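Local atomic coordinates of sulfhydryl oxidase 1 (Homo sapiens, PDB entry 3LLK), a protein that catalyses the oxidation of protein thiols to disulfides, using a bound FAD cofactor and probably passing the electrons on to molecular oxygen. Residues S121-F126 against S194-V199; S184-V189 against F245-F250; Q217-E222 against P235-E240. One frame throughout, in Å; residues are numbered along the deposited sequence.

Interaction 1. Residues S121-F126 against S194-V199; sequences SLWVLF and SSHNRV. With FAD (flavin-adenine dinucleotide), chain D.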
# COMPACT_ATOMS: atom_id res chain seq x y z
N SER A 121 -3.10 5.87 3.00
CA SER A 121 -3.62 5.12 1.88
C SER A 121 -2.60 4.16 1.29
O SER A 121 -2.97 3.13 0.75
CB SER A 121 -4.13 6.06 0.78
OG SER A 121 -3.06 6.61 0.04
N LEU A 122 -1.32 4.50 1.40
CA LEU A 122 -0.27 3.65 0.86
C LEU A 122 -0.14 2.37 1.70
O LEU A 122 -0.01 1.28 1.15
CB LEU A 122 1.06 4.41 0.81
CG LEU A 122 2.13 3.72 -0.04
CD1 LEU A 122 1.60 3.51 -1.46
CD2 LEU A 122 3.39 4.59 -0.05
N TRP A 123 -0.18 2.52 3.02
CA TRP A 123 -0.13 1.36 3.92
C TRP A 123 -1.31 0.45 3.58
O TRP A 123 -1.13 -0.77 3.43
CB TRP A 123 -0.27 1.79 5.38
CG TRP A 123 1.01 2.13 6.08
CD1 TRP A 123 1.32 3.30 6.70
CD2 TRP A 123 2.14 1.26 6.28
NE1 TRP A 123 2.57 3.22 7.28
CE2 TRP A 123 3.09 1.97 7.04
CE3 TRP A 123 2.43 -0.06 5.89
CZ2 TRP A 123 4.32 1.42 7.41
CZ3 TRP A 123 3.66 -0.61 6.27
CH2 TRP A 123 4.58 0.13 7.02
N VAL A 124 -2.50 1.02 3.48
CA VAL A 124 -3.69 0.23 3.19
C VAL A 124 -3.52 -0.52 1.89
O VAL A 124 -3.74 -1.73 1.85
CB VAL A 124 -4.98 1.09 3.13
CG1 VAL A 124 -6.21 0.20 2.86
CG2 VAL A 124 -5.16 1.82 4.45
N LEU A 125 -3.09 0.18 0.85
CA LEU A 125 -2.86 -0.43 -0.46
C LEU A 125 -1.86 -1.58 -0.36
O LEU A 125 -2.12 -2.68 -0.85
CB LEU A 125 -2.34 0.62 -1.46
CG LEU A 125 -1.83 0.16 -2.84
CD1 LEU A 125 -2.90 -0.65 -3.56
CD2 LEU A 125 -1.43 1.38 -3.69
N PHE A 126 -0.73 -1.34 0.30
CA PHE A 126 0.31 -2.36 0.47
C PHE A 126 -0.22 -3.63 1.16
O PHE A 126 -0.01 -4.74 0.68
CB PHE A 126 1.52 -1.82 1.27
CG PHE A 126 2.40 -0.85 0.51
CD1 PHE A 126 2.29 -0.69 -0.87
CD2 PHE A 126 3.36 -0.11 1.19
CE1 PHE A 126 3.12 0.21 -1.57
CE2 PHE A 126 4.19 0.80 0.51
CZ PHE A 126 4.07 0.95 -0.87
N SER A 194 3.48 -6.75 11.06
CA SER A 194 4.31 -6.49 12.23
C SER A 194 5.28 -5.34 11.98
O SER A 194 5.59 -4.59 12.90
CB SER A 194 5.07 -7.76 12.66
OG SER A 194 5.98 -8.17 11.67
N SER A 195 5.76 -5.21 10.75
CA SER A 195 6.67 -4.11 10.44
C SER A 195 5.92 -2.78 10.59
O SER A 195 6.47 -1.79 11.05
CB SER A 195 7.22 -4.24 9.01
OG SER A 195 8.19 -5.28 8.92
N HIS A 196 4.65 -2.78 10.21
CA HIS A 196 3.84 -1.57 10.33
C HIS A 196 3.66 -1.25 11.82
O HIS A 196 3.70 -0.08 12.22
CB HIS A 196 2.49 -1.79 9.63
CG HIS A 196 1.65 -0.55 9.52
ND1 HIS A 196 0.51 -0.50 8.74
CD2 HIS A 196 1.77 0.67 10.09
CE1 HIS A 196 -0.04 0.70 8.84
NE2 HIS A 196 0.71 1.43 9.65
N ASN A 197 3.48 -2.27 12.65
CA ASN A 197 3.32 -2.01 14.07
C ASN A 197 4.60 -1.48 14.71
O ASN A 197 4.55 -0.69 15.65
CB ASN A 197 2.81 -3.26 14.81
CG ASN A 197 1.28 -3.31 14.86
OD1 ASN A 197 0.62 -2.28 14.88
ND2 ASN A 197 0.72 -4.52 14.90
N ARG A 198 5.75 -1.88 14.18
CA ARG A 198 7.02 -1.38 14.72
C ARG A 198 7.11 0.12 14.43
O ARG A 198 7.69 0.89 15.20
CB ARG A 198 8.18 -2.13 14.09
CG ARG A 198 8.18 -3.63 14.40
CD ARG A 198 9.44 -4.28 13.85
NE ARG A 198 10.62 -3.76 14.53
CZ ARG A 198 11.79 -3.56 13.94
NH1 ARG A 198 11.95 -3.83 12.65
NH2 ARG A 198 12.82 -3.09 14.65
N VAL A 199 6.54 0.54 13.30
CA VAL A 199 6.52 1.95 12.92
C VAL A 199 5.52 2.66 13.82
O VAL A 199 5.76 3.78 14.29
CB VAL A 199 6.10 2.13 11.43
CG1 VAL A 199 5.85 3.61 11.12
CG2 VAL A 199 7.20 1.60 10.52
PA FAD D . -1.35 4.55 9.14
O1A FAD D . -1.11 5.27 7.85
O2A FAD D . -0.25 4.05 10.01
O5B FAD D . -2.32 3.34 8.92
C5B FAD D . -3.25 3.20 7.84
C4B FAD D . -4.35 2.38 8.47
O4B FAD D . -3.96 1.00 8.24
C3B FAD D . -5.00 2.56 9.85
O3B FAD D . -5.99 3.59 9.95
C2B FAD D . -5.43 1.19 10.11
O2B FAD D . -6.70 0.86 9.65
C1B FAD D . -4.41 0.29 9.40
N9A FAD D . -3.27 -0.20 10.11
C8A FAD D . -2.55 0.29 11.23
N7A FAD D . -1.57 -0.45 11.65
C5A FAD D . -1.63 -1.53 10.78
C6A FAD D . -0.86 -2.70 10.75
N6A FAD D . 0.11 -2.97 11.64
N1A FAD D . -1.11 -3.67 9.80
C2A FAD D . -2.13 -3.58 8.91
N3A FAD D . -2.91 -2.42 8.93
C4A FAD D . -2.61 -1.41 9.90
N1 FAD D . 6.06 8.67 9.14
C2 FAD D . 6.95 9.30 9.98
O2 FAD D . 6.56 10.36 10.51
N3 FAD D . 8.13 8.58 10.09
C4 FAD D . 8.47 7.35 9.46
O4 FAD D . 9.63 6.85 9.63
C4X FAD D . 7.51 6.81 8.63
N5 FAD D . 7.79 5.64 7.86
C5X FAD D . 6.90 5.08 6.90
C6 FAD D . 7.35 3.99 6.13
C7 FAD D . 6.44 3.43 5.19
C7M FAD D . 6.99 2.25 4.38
C8 FAD D . 5.12 3.94 5.03
C8M FAD D . 4.01 3.46 4.12
C9 FAD D . 4.73 5.04 5.79
C9A FAD D . 5.57 5.71 6.72
N10 FAD D . 5.37 6.86 7.63
C10 FAD D . 6.26 7.49 8.47
C1' FAD D . 4.03 7.32 7.74
C2' FAD D . 3.14 6.72 8.80
O2' FAD D . 3.40 5.30 8.92
C3' FAD D . 1.66 6.89 8.66
O3' FAD D . 1.23 6.43 7.39
C4' FAD D . 1.02 8.23 8.98
O4' FAD D . 1.62 8.83 10.17
C5' FAD D . -0.45 8.30 9.04
O5' FAD D . -0.85 7.50 10.16
P FAD D . -2.29 6.98 10.41
O1P FAD D . -2.44 7.11 11.86
O2P FAD D . -3.31 7.68 9.59
O3P FAD D . -2.36 5.42 10.01
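Trp-123 and His-196 reach each other through different first torsions: the indole CG sits beside its own backbone N (chi1 -89°), whereas the imidazole CG points anti to the N of His-196 (chi1 -172°), and the two rings meet flat. The five-membered ring of Trp-123 and the imidazole form a face-to-face stack, centroids 3.5 Å apart and planes at 8°, with His-196 CE1 3.3 Å from Trp-123 CG. His-196 CB adds a CH-pi contact over the six-membered ring of the indole. The opposite imidazole face carries the adenine, its C5A 3.1 Å from His-196 ND1, and the flavin methyl C8M lies over the other face of Trp-123, displaced toward the rim.

Helix 118-134 and helix 185-203 each send one ring between the two ends of the FAD, which bends round the pair, as expected of the helical Erv1/Alr sulfhydryl oxidase fold. Each ring is pinned by a nearly straight bond to the cofactor: Trp-123 NE1 donates to ribityl O2' at 2.8 Å, and His-196 NE2 donates to the phosphate oxygen O2A, also at 2.8 Å. His-127 bonds to His-196 ND1, so both imidazole nitrogens are engaged and the rotation of the ring is fixed. A leucine in place of Trp-123 would probably leave O2' without this donor and the imidazole without its flat neighbour, opening a gap between histidine and flavin methyl. At the indole edge, Val-199 CG2 lies 4.2 Å from Trp-123 CZ2, while its other branch, CG1, approaches O2' at 3.7 Å.

Interaction 2. Residues S184-V189 against F245-F250; sequences SPNAAV and FLKAHF. With FAD (flavin-adenine dinucleotide), chain D.
The flat amide of Asn-186 is met at its oxygen by the ammonium group of Lys-247: NZ donates to OD1 over 2.7 Å, approaching 18° out of the amide plane and well off the line of the C=O bond (144°). A second flat group, the ring of Phe-250, has His-249 CD2 over the centre of one face at 3.5 Å above the plane, and at its edge both Leu-246 CD2 and the adenine N3A of FAD, the latter 3.5 Å from Phe-250 CZ.

The contact joins the first turn of helix 185-203, one of the helices of the Erv1/Alr-type fold, to the last turn of helix 239-249, whose end leads into the FAD pocket through Phe-250. Lys-247 spans the gap with an extended chain that bends only at its last torsion (chi4 -85°), turning NZ toward the amide; its CE also comes within 3.2 Å of Asn-186 OD1. The lysine and asparagine side chains cross at about a right angle on the partly exposed flank of the contact, and both also touch Ala-134 of helix 118-134.

Deeper in, Val-189 and Leu-246 pass one another in opposite directions. The valine uses its CG1 branch, anti to the backbone N, and this methyl lies 3.7 Å from Leu-246 CD1. Thr-130 borders the valine, Leu-190 and Trp-193 border the leucine, and Leu-243, one turn earlier on helix 239-249, touches both Asn-186 and Val-189. At the start of the other helix Ser-184 is the N-cap, its OG accepting a bond from Ala-187 N at 3.3 Å.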
# COMPACT_ATOMS: atom_id res chain seq x y z
N SER A 184 6.85 -17.17 2.36
CA SER A 184 5.54 -17.51 1.83
C SER A 184 4.60 -16.31 1.78
O SER A 184 4.83 -15.30 2.45
CB SER A 184 4.90 -18.61 2.68
OG SER A 184 4.76 -18.17 4.02
N PRO A 185 3.52 -16.41 0.99
CA PRO A 185 2.58 -15.29 0.91
C PRO A 185 2.03 -14.93 2.29
O PRO A 185 1.92 -13.75 2.63
CB PRO A 185 1.50 -15.83 -0.04
CG PRO A 185 2.29 -16.75 -0.93
CD PRO A 185 3.16 -17.48 0.05
N ASN A 186 1.70 -15.93 3.10
CA ASN A 186 1.17 -15.66 4.44
C ASN A 186 2.20 -14.97 5.31
O ASN A 186 1.87 -14.04 6.06
CB ASN A 186 0.70 -16.95 5.13
CG ASN A 186 -0.60 -17.48 4.56
OD1 ASN A 186 -1.40 -16.73 3.99
ND2 ASN A 186 -0.84 -18.77 4.74
N ALA A 187 3.44 -15.43 5.23
CA ALA A 187 4.52 -14.83 5.99
C ALA A 187 4.69 -13.37 5.57
O ALA A 187 4.97 -12.50 6.40
CB ALA A 187 5.83 -15.59 5.75
N ALA A 188 4.55 -13.11 4.27
CA ALA A 188 4.70 -11.76 3.74
C ALA A 188 3.61 -10.86 4.33
O ALA A 188 3.86 -9.70 4.66
CB ALA A 188 4.61 -11.76 2.22
N VAL A 189 2.41 -11.41 4.46
CA VAL A 189 1.30 -10.65 5.03
C VAL A 189 1.64 -10.26 6.47
O VAL A 189 1.46 -9.10 6.87
CB VAL A 189 -0.01 -11.47 5.04
CG1 VAL A 189 -1.02 -10.83 5.99
CG2 VAL A 189 -0.58 -11.53 3.63
N PHE A 245 -7.73 -12.59 10.68
CA PHE A 245 -8.35 -11.28 10.71
C PHE A 245 -7.83 -10.46 9.53
O PHE A 245 -8.60 -9.79 8.85
CB PHE A 245 -8.04 -10.54 12.02
CG PHE A 245 -8.44 -9.08 11.98
CD1 PHE A 245 -9.77 -8.71 12.12
CD2 PHE A 245 -7.48 -8.09 11.75
CE1 PHE A 245 -10.15 -7.36 12.03
CE2 PHE A 245 -7.85 -6.76 11.65
CZ PHE A 245 -9.19 -6.39 11.79
N LEU A 246 -6.53 -10.51 9.29
CA LEU A 246 -5.95 -9.75 8.19
C LEU A 246 -6.60 -10.14 6.85
O LEU A 246 -6.98 -9.29 6.04
CB LEU A 246 -4.43 -9.94 8.16
CG LEU A 246 -3.65 -9.32 9.33
CD1 LEU A 246 -2.24 -9.88 9.34
CD2 LEU A 246 -3.61 -7.80 9.21
N LYS A 247 -6.74 -11.44 6.61
CA LYS A 247 -7.34 -11.93 5.37
C LYS A 247 -8.79 -11.47 5.25
O LYS A 247 -9.28 -11.21 4.14
CB LYS A 247 -7.26 -13.45 5.30
CG LYS A 247 -5.84 -13.99 5.07
CD LYS A 247 -5.81 -15.52 5.13
CE LYS A 247 -4.41 -16.09 4.94
NZ LYS A 247 -4.06 -16.26 3.50
N ALA A 248 -9.48 -11.35 6.38
CA ALA A 248 -10.87 -10.90 6.38
C ALA A 248 -10.95 -9.38 6.20
O ALA A 248 -11.78 -8.88 5.45
CB ALA A 248 -11.54 -11.30 7.70
N HIS A 249 -10.08 -8.66 6.90
CA HIS A 249 -10.09 -7.20 6.85
C HIS A 249 -9.71 -6.64 5.48
O HIS A 249 -10.42 -5.79 4.91
CB HIS A 249 -9.14 -6.64 7.92
CG HIS A 249 -9.15 -5.15 8.02
ND1 HIS A 249 -10.10 -4.46 8.75
CD2 HIS A 249 -8.37 -4.21 7.43
CE1 HIS A 249 -9.89 -3.17 8.61
NE2 HIS A 249 -8.86 -2.99 7.82
N PHE A 250 -8.60 -7.10 4.93
CA PHE A 250 -8.15 -6.64 3.62
C PHE A 250 -8.69 -7.54 2.50
O PHE A 250 -7.91 -8.16 1.77
CB PHE A 250 -6.62 -6.60 3.58
CG PHE A 250 -6.02 -5.62 4.55
CD1 PHE A 250 -6.12 -4.25 4.33
CD2 PHE A 250 -5.35 -6.07 5.68
CE1 PHE A 250 -5.55 -3.33 5.22
CE2 PHE A 250 -4.77 -5.16 6.58
CZ PHE A 250 -4.88 -3.78 6.34
PA FAD D . -1.35 4.55 9.14
O1A FAD D . -1.11 5.27 7.85
O2A FAD D . -0.25 4.05 10.01
O5B FAD D . -2.32 3.34 8.92
C5B FAD D . -3.25 3.20 7.84
C4B FAD D . -4.35 2.38 8.47
O4B FAD D . -3.96 1.00 8.24
C3B FAD D . -5.00 2.56 9.85
O3B FAD D . -5.99 3.59 9.95
C2B FAD D . -5.43 1.19 10.11
O2B FAD D . -6.70 0.86 9.65
C1B FAD D . -4.41 0.29 9.40
N9A FAD D . -3.27 -0.20 10.11
C8A FAD D . -2.55 0.29 11.23
N7A FAD D . -1.57 -0.45 11.65
C5A FAD D . -1.63 -1.53 10.78
C6A FAD D . -0.86 -2.70 10.75
N6A FAD D . 0.11 -2.97 11.64
N1A FAD D . -1.11 -3.67 9.80
C2A FAD D . -2.13 -3.58 8.91
N3A FAD D . -2.91 -2.42 8.93
C4A FAD D . -2.61 -1.41 9.90
N1 FAD D . 6.06 8.67 9.14
C2 FAD D . 6.95 9.30 9.98
O2 FAD D . 6.56 10.36 10.51
N3 FAD D . 8.13 8.58 10.09
C4 FAD D . 8.47 7.35 9.46
O4 FAD D . 9.63 6.85 9.63
C4X FAD D . 7.51 6.81 8.63
N5 FAD D . 7.79 5.64 7.86
C5X FAD D . 6.90 5.08 6.90
C6 FAD D . 7.35 3.99 6.13
C7 FAD D . 6.44 3.43 5.19
C7M FAD D . 6.99 2.25 4.38
C8 FAD D . 5.12 3.94 5.03
C8M FAD D . 4.01 3.46 4.12
C9 FAD D . 4.73 5.04 5.79
C9A FAD D . 5.57 5.71 6.72
N10 FAD D . 5.37 6.86 7.63
C10 FAD D . 6.26 7.49 8.47
C1' FAD D . 4.03 7.32 7.74
C2' FAD D . 3.14 6.72 8.80
O2' FAD D . 3.40 5.30 8.92
C3' FAD D . 1.66 6.89 8.66
O3' FAD D . 1.23 6.43 7.39
C4' FAD D . 1.02 8.23 8.98
O4' FAD D . 1.62 8.83 10.17
C5' FAD D . -0.45 8.30 9.04
O5' FAD D . -0.85 7.50 10.16
P FAD D . -2.29 6.98 10.41
O1P FAD D . -2.44 7.11 11.86
O2P FAD D . -3.31 7.68 9.59
O3P FAD D . -2.36 5.42 10.01

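Interaction 3. Residues Q217-E222 against P235-E240; sequences QWPPRE and PVWDVE. With FAD (flavin-adenine dinucleotide), chain D.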
# COMPACT_ATOMS: atom_id res chain seq x y z
N GLN A 217 -1.01 -0.56 18.67
CA GLN A 217 -0.56 -1.83 18.12
C GLN A 217 -1.83 -2.41 17.52
O GLN A 217 -2.75 -2.83 18.23
CB GLN A 217 0.03 -2.70 19.22
CG GLN A 217 1.35 -2.14 19.73
CD GLN A 217 2.40 -2.04 18.63
OE1 GLN A 217 3.05 -3.03 18.27
NE2 GLN A 217 2.56 -0.85 18.06
N TRP A 218 -1.88 -2.39 16.19
CA TRP A 218 -3.03 -2.81 15.39
C TRP A 218 -3.04 -4.29 15.01
O TRP A 218 -2.01 -4.87 14.68
CB TRP A 218 -3.04 -1.94 14.14
CG TRP A 218 -4.31 -1.88 13.39
CD1 TRP A 218 -5.28 -0.93 13.50
CD2 TRP A 218 -4.74 -2.78 12.36
NE1 TRP A 218 -6.29 -1.17 12.60
CE2 TRP A 218 -5.98 -2.30 11.89
CE3 TRP A 218 -4.19 -3.94 11.80
CZ2 TRP A 218 -6.69 -2.94 10.86
CZ3 TRP A 218 -4.90 -4.58 10.77
CH2 TRP A 218 -6.13 -4.08 10.32
N PRO A 219 -4.23 -4.91 14.99
CA PRO A 219 -5.55 -4.34 15.29
C PRO A 219 -5.84 -4.23 16.79
O PRO A 219 -5.46 -5.11 17.57
CB PRO A 219 -6.50 -5.30 14.59
CG PRO A 219 -5.82 -6.64 14.86
CD PRO A 219 -4.35 -6.34 14.63
N PRO A 220 -6.51 -3.14 17.21
CA PRO A 220 -6.81 -3.00 18.64
C PRO A 220 -7.85 -4.04 19.07
O PRO A 220 -8.51 -4.64 18.22
CB PRO A 220 -7.33 -1.56 18.74
CG PRO A 220 -8.03 -1.38 17.43
CD PRO A 220 -7.06 -2.01 16.44
N ARG A 221 -7.99 -4.26 20.37
CA ARG A 221 -8.94 -5.25 20.87
C ARG A 221 -10.39 -5.08 20.44
O ARG A 221 -11.09 -6.07 20.21
CB ARG A 221 -8.86 -5.32 22.40
CG ARG A 221 -7.64 -6.07 22.88
CD ARG A 221 -7.38 -5.88 24.37
NE ARG A 221 -6.37 -6.84 24.83
CZ ARG A 221 -6.60 -8.14 24.99
NH1 ARG A 221 -7.81 -8.64 24.75
NH2 ARG A 221 -5.63 -8.94 25.40
N GLU A 222 -10.84 -3.84 20.29
CA GLU A 222 -12.23 -3.63 19.89
C GLU A 222 -12.45 -4.04 18.44
O GLU A 222 -13.58 -4.30 18.02
CB GLU A 222 -12.61 -2.15 20.08
CG GLU A 222 -12.13 -1.23 18.98
CD GLU A 222 -12.45 0.22 19.26
OE1 GLU A 222 -13.49 0.49 19.90
OE2 GLU A 222 -11.67 1.10 18.83
N PRO A 235 3.12 -15.17 23.58
CA PRO A 235 3.25 -13.93 22.79
C PRO A 235 2.05 -13.00 22.90
O PRO A 235 0.95 -13.41 23.27
CB PRO A 235 3.46 -14.45 21.37
CG PRO A 235 2.71 -15.76 21.38
CD PRO A 235 3.15 -16.35 22.70
N VAL A 236 2.28 -11.72 22.60
CA VAL A 236 1.22 -10.73 22.66
C VAL A 236 0.12 -11.07 21.66
O VAL A 236 -1.07 -11.07 21.99
CB VAL A 236 1.76 -9.32 22.34
CG1 VAL A 236 0.61 -8.38 21.97
CG2 VAL A 236 2.50 -8.77 23.55
N TRP A 237 0.53 -11.37 20.44
CA TRP A 237 -0.41 -11.68 19.38
C TRP A 237 -0.62 -13.16 19.06
O TRP A 237 0.32 -13.95 19.07
CB TRP A 237 0.03 -11.00 18.08
CG TRP A 237 0.13 -9.51 18.15
CD1 TRP A 237 1.26 -8.78 18.37
CD2 TRP A 237 -0.94 -8.58 17.99
NE1 TRP A 237 0.96 -7.44 18.36
CE2 TRP A 237 -0.38 -7.29 18.13
CE3 TRP A 237 -2.31 -8.70 17.75
CZ2 TRP A 237 -1.16 -6.12 18.04
CZ3 TRP A 237 -3.08 -7.55 17.66
CH2 TRP A 237 -2.50 -6.27 17.80
N ASP A 238 -1.87 -13.51 18.77
CA ASP A 238 -2.19 -14.86 18.35
C ASP A 238 -1.96 -14.75 16.84
O ASP A 238 -2.79 -14.21 16.12
CB ASP A 238 -3.66 -15.18 18.61
CG ASP A 238 -4.04 -16.59 18.16
OD1 ASP A 238 -3.53 -17.03 17.10
OD2 ASP A 238 -4.85 -17.25 18.84
N VAL A 239 -0.81 -15.22 16.38
CA VAL A 239 -0.45 -15.16 14.97
C VAL A 239 -1.46 -15.79 14.01
O VAL A 239 -1.71 -15.26 12.92
CB VAL A 239 0.93 -15.80 14.75
CG1 VAL A 239 1.18 -16.00 13.27
CG2 VAL A 239 2.00 -14.91 15.35
N GLU A 240 -2.06 -16.91 14.41
CA GLU A 240 -3.03 -17.56 13.54
C GLU A 240 -4.31 -16.74 13.46
O GLU A 240 -4.84 -16.51 12.37
CB GLU A 240 -3.38 -18.96 14.07
CG GLU A 240 -2.22 -19.93 14.06
CD GLU A 240 -2.67 -21.36 14.32
OE1 GLU A 240 -1.79 -22.24 14.46
OE2 GLU A 240 -3.90 -21.58 14.39
PA FAD D . -1.35 4.55 9.14
O1A FAD D . -1.11 5.27 7.85
O2A FAD D . -0.25 4.05 10.01
O5B FAD D . -2.32 3.34 8.92
C5B FAD D . -3.25 3.20 7.84
C4B FAD D . -4.35 2.38 8.47
O4B FAD D . -3.96 1.00 8.24
C3B FAD D . -5.00 2.56 9.85
O3B FAD D . -5.99 3.59 9.95
C2B FAD D . -5.43 1.19 10.11
O2B FAD D . -6.70 0.86 9.65
C1B FAD D . -4.41 0.29 9.40
N9A FAD D . -3.27 -0.20 10.11
C8A FAD D . -2.55 0.29 11.23
N7A FAD D . -1.57 -0.45 11.65
C5A FAD D . -1.63 -1.53 10.78
C6A FAD D . -0.86 -2.70 10.75
N6A FAD D . 0.11 -2.97 11.64
N1A FAD D . -1.11 -3.67 9.80
C2A FAD D . -2.13 -3.58 8.91
N3A FAD D . -2.91 -2.42 8.93
C4A FAD D . -2.61 -1.41 9.90
N1 FAD D . 6.06 8.67 9.14
C2 FAD D . 6.95 9.30 9.98
O2 FAD D . 6.56 10.36 10.51
N3 FAD D . 8.13 8.58 10.09
C4 FAD D . 8.47 7.35 9.46
O4 FAD D . 9.63 6.85 9.63
C4X FAD D . 7.51 6.81 8.63
N5 FAD D . 7.79 5.64 7.86
C5X FAD D . 6.90 5.08 6.90
C6 FAD D . 7.35 3.99 6.13
C7 FAD D . 6.44 3.43 5.19
C7M FAD D . 6.99 2.25 4.38
C8 FAD D . 5.12 3.94 5.03
C8M FAD D . 4.01 3.46 4.12
C9 FAD D . 4.73 5.04 5.79
C9A FAD D . 5.57 5.71 6.72
N10 FAD D . 5.37 6.86 7.63
C10 FAD D . 6.26 7.49 8.47
C1' FAD D . 4.03 7.32 7.74
C2' FAD D . 3.14 6.72 8.80
O2' FAD D . 3.40 5.30 8.92
C3' FAD D . 1.66 6.89 8.66
O3' FAD D . 1.23 6.43 7.39
C4' FAD D . 1.02 8.23 8.98
O4' FAD D . 1.62 8.83 10.17
C5' FAD D . -0.45 8.30 9.04
O5' FAD D . -0.85 7.50 10.16
P FAD D . -2.29 6.98 10.41
O1P FAD D . -2.44 7.11 11.86
O2P FAD D . -3.31 7.68 9.59
O3P FAD D . -2.36 5.42 10.01
O HOH W 1 2.59 -5.25 19.31
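Trp-237 pushes the outer rim of its indole against the backbone from Gln-217 to Pro-219. The apolar share is small and local: Pro-219 CD lies 3.5 Å from Trp-237 CZ3, and Gln-217 CB is 3.8 Å from Trp-237 CZ2.

Contacts between ring carbons and carbonyl oxygens make up the next group. Pro-219 O is 3.2 Å from Trp-237 CH2 and near the indole plane, as is Gln-217 O, whereas Trp-218 O approaches obliquely. Pro-219 O also accepts a hydrogen bond from His-228, and Trp-218 O from Asn-197 and Trp-193.

The polar link is a water, which accepts from Trp-237 NE1 at 2.9 Å and donates to Gln-217 OE1. The amide nitrogen of Gln-217 is bonded instead to Asn-197 O, so both ends of the amide are held.

Contact with the cofactor is made on the other side of residues 217-219. The indole of Trp-218 extends opposite its backbone N (chi1 -162°), which brings one face over the adenine: C4A of FAD lies above it, toward the rim, 3.5 Å from Trp-218 CD2. Pro-219, joined to Trp-218 by a cis peptide bond, sets its CB over the centre of the opposite face.

The contact thus draws together the two ends of the segment that carries the Cys-224 to Cys-227 disulfide, with Trp-237 set edge-to-face with Trp-193 of helix 185-203 and resting on Thr-242, in the first turn of helix 239-249.

From the N terminus, residues 121-126 on helix 118-134 come first and are met by 194-199, which close interaction 1 after two intervening helices. Before that closure, 184-189 at the start of helix 185-203 have already opened interaction 2, so the two contacts cross. Interaction 3 follows interaction 1 in series, closing the short disulfide-bearing loop between 217-222 and 235-240, and it is nested wholly within the loop that 245-250 finally close. Asn-197 joins interactions 1 and 3, and Phe-245 packs against Trp-218 and Pro-219 between interactions 2 and 3. Helices 118-134, 185-203 and 239-249 are thereby tied together around one FAD.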